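2-dehydropantoate 2-reductase (Bacillus subtilis, PDB 3EGO) probably catalyses the NADPH-dependent reduction of ketopantoate (2-dehydropantoate) to pantoate, the second step from 3-methyl-2-oxobutanoate in the pantoate branch of pantothenate biosynthesis. Local coordinates at residues 46-51 against 131-136. Sequence-based numbering, arbitrary orientation.
Sequences RLYKGG and DTAVDH
Leu47 and Val134 sit next to each other on one face of two neighbouring parallel strands, 46-49 and 133-136, in the mixed sheet of the Rossmann-type NADP-binding domain. Four backbone hydrogen bonds join the strands: Arg46 N to Thr132 O, Val134 N to Arg46 O, Tyr48 N to Val134 O and His136 N to Tyr48 O, the last at 2.7 Å. The tight face is the one with Leu47 and Val134, packed on helix 12-22. With chi1 at 177°, Leu47 swings its CG away from the backbone N, and CD1 reaches Val134 CG1 at 3.8 Å and the CB of His136. Val134 also touches Leu15 and lies close to Ala126 and Ser12, which by similarity bind NADP(+); this places Val134 next to the probable cofactor site. At its far end Lys49 and His136 run side by side, Lys49 CD 3.8 Å from His136 ND1; Lys49 NZ and His136 ND1 both hydrogen-bond to the hydroxyl of Tyr20. The other face turns toward solvent: Arg46, Tyr48 and Asp135 are partly exposed there, with Ala133 buried among them. Here Ala133 CB meets the Tyr48 ring at its edge, in plane, 3.6 Å from CE2, whereas the bent Arg46 chain carries its guanidinium away from strand 133-136. Asp135 OD1 lies 3.1 Å from Tyr48 O; both are acceptors, and the carboxylate oxygen is instead served by a water. That water donates to Asp135 OD1 (2.6 Å) and His136 O, and accepts from Gly50 N at 3.0 Å.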
loop_
_atom_site.group_PDB
_atom_site.type_symbol
_atom_site.label_atom_id
_atom_site.label_comp_id
_atom_site.label_asym_id
_atom_site.label_seq_id
_atom_site.Cartn_x
_atom_site.Cartn_y
_atom_site.Cartn_z
ATOM N N ARG A 46 7.704 17.717 -32.779
ATOM C CA ARG A 46 8.603 18.706 -32.223
ATOM C C ARG A 46 9.409 18.044 -31.143
ATOM O O ARG A 46 8.871 17.315 -30.331
ATOM C CB ARG A 46 7.821 19.852 -31.593
ATOM C CG ARG A 46 6.856 20.534 -32.544
ATOM C CD ARG A 46 7.591 21.214 -33.705
ATOM N NE ARG A 46 6.689 21.689 -34.759
ATOM C CZ ARG A 46 6.090 22.881 -34.758
ATOM N NH1 ARG A 46 5.290 23.217 -35.759
ATOM N NH2 ARG A 46 6.292 23.740 -33.760
ATOM N N LEU A 47 10.698 18.310 -31.121
ATOM C CA LEU A 47 11.490 17.801 -30.020
ATOM C C LEU A 47 12.134 18.977 -29.353
ATOM O O LEU A 47 12.717 19.838 -30.041
ATOM C CB LEU A 47 12.556 16.835 -30.534
ATOM C CG LEU A 47 13.463 16.347 -29.398
ATOM C CD1 LEU A 47 13.497 14.807 -29.367
ATOM C CD2 LEU A 47 14.812 16.935 -29.626
ATOM N N TYR A 48 12.025 19.020 -28.026
ATOM C CA TYR A 48 12.631 20.064 -27.199
ATOM C C TYR A 48 13.878 19.487 -26.536
ATOM O O TYR A 48 13.872 18.353 -26.008
ATOM C CB TYR A 48 11.652 20.523 -26.115
ATOM C CG TYR A 48 10.339 21.132 -26.588
ATOM C CD1 TYR A 48 10.083 22.489 -26.430
ATOM C CD2 TYR A 48 9.341 20.339 -27.162
ATOM C CE1 TYR A 48 8.852 23.046 -26.857
ATOM C CE2 TYR A 48 8.149 20.868 -27.590
ATOM C CZ TYR A 48 7.898 22.221 -27.437
ATOM O OH TYR A 48 6.693 22.737 -27.861
ATOM N N LYS A 49 14.972 20.228 -26.579
ATOM C CA LYS A 49 16.161 19.727 -25.974
ATOM C C LYS A 49 16.900 20.918 -25.465
ATOM O O LYS A 49 17.541 21.635 -26.249
ATOM C CB LYS A 49 17.016 18.947 -26.946
ATOM C CG LYS A 49 18.129 18.218 -26.281
ATOM C CD LYS A 49 18.723 17.231 -27.243
ATOM C CE LYS A 49 19.148 17.927 -28.564
ATOM N NZ LYS A 49 19.126 16.979 -29.765
ATOM N N GLY A 50 16.772 21.097 -24.155
ATOM C CA GLY A 50 17.463 22.126 -23.381
ATOM C C GLY A 50 17.545 23.495 -24.022
ATOM O O GLY A 50 18.639 24.082 -24.118
ATOM N N GLY A 51 16.408 24.048 -24.423
ATOM C CA GLY A 51 16.448 25.409 -25.015
ATOM C C GLY A 51 16.352 25.452 -26.535
ATOM O O GLY A 51 16.020 26.492 -27.127
ATOM N N ASP A 131 0.360 15.652 -28.101
ATOM C CA ASP A 131 0.287 14.627 -29.163
ATOM C C ASP A 131 1.452 14.663 -30.170
ATOM O O ASP A 131 1.758 13.666 -30.795
ATOM C CB ASP A 131 -1.047 14.718 -29.947
ATOM C CG ASP A 131 -2.180 13.813 -29.344
ATOM O OD1 ASP A 131 -1.922 12.912 -28.517
ATOM O OD2 ASP A 131 -3.349 14.008 -29.716
ATOM N N THR A 132 2.051 15.819 -30.397
ATOM C CA THR A 132 3.132 15.905 -31.366
ATOM C C THR A 132 4.506 16.296 -30.774
ATOM O O THR A 132 5.502 16.398 -31.491
ATOM C CB THR A 132 2.788 16.933 -32.504
ATOM O OG1 THR A 132 2.631 18.223 -31.908
ATOM C CG2 THR A 132 1.490 16.562 -33.216
ATOM N N ALA A 133 4.600 16.509 -29.476
ATOM C CA ALA A 133 5.819 17.108 -28.961
ATOM C C ALA A 133 6.419 16.306 -27.799
ATOM O O ALA A 133 5.662 15.755 -26.957
ATOM C CB ALA A 133 5.548 18.559 -28.519
ATOM N N VAL A 134 7.760 16.256 -27.756
ATOM C CA VAL A 134 8.480 15.470 -26.762
ATOM C C VAL A 134 9.706 16.243 -26.286
ATOM O O VAL A 134 10.454 16.863 -27.071
ATOM C CB VAL A 134 8.853 14.021 -27.287
ATOM C CG1 VAL A 134 9.890 14.092 -28.422
ATOM C CG2 VAL A 134 9.430 13.118 -26.138
ATOM N N ASP A 135 9.968 16.176 -24.996
ATOM C CA ASP A 135 11.117 16.883 -24.467
ATOM C C ASP A 135 12.168 15.832 -24.202
ATOM O O ASP A 135 11.891 14.878 -23.476
ATOM C CB ASP A 135 10.676 17.531 -23.173
ATOM C CG ASP A 135 11.744 18.407 -22.532
ATOM O OD1 ASP A 135 12.857 18.561 -23.061
ATOM O OD2 ASP A 135 11.437 18.966 -21.465
ATOM N N HIS A 136 13.352 15.974 -24.797
ATOM C CA HIS A 136 14.445 15.026 -24.566
ATOM C C HIS A 136 15.167 15.511 -23.297
ATOM O O HIS A 136 16.131 16.340 -23.376
ATOM C CB HIS A 136 15.420 15.043 -25.753
ATOM C CG HIS A 136 16.375 13.884 -25.790
ATOM N ND1 HIS A 136 17.306 13.725 -26.795
ATOM C CD2 HIS A 136 16.536 12.820 -24.955
ATOM C CE1 HIS A 136 17.999 12.621 -26.585
ATOM N NE2 HIS A 136 17.551 12.048 -25.477
HETATM O O HOH W 1 15.251 19.202 -22.460
#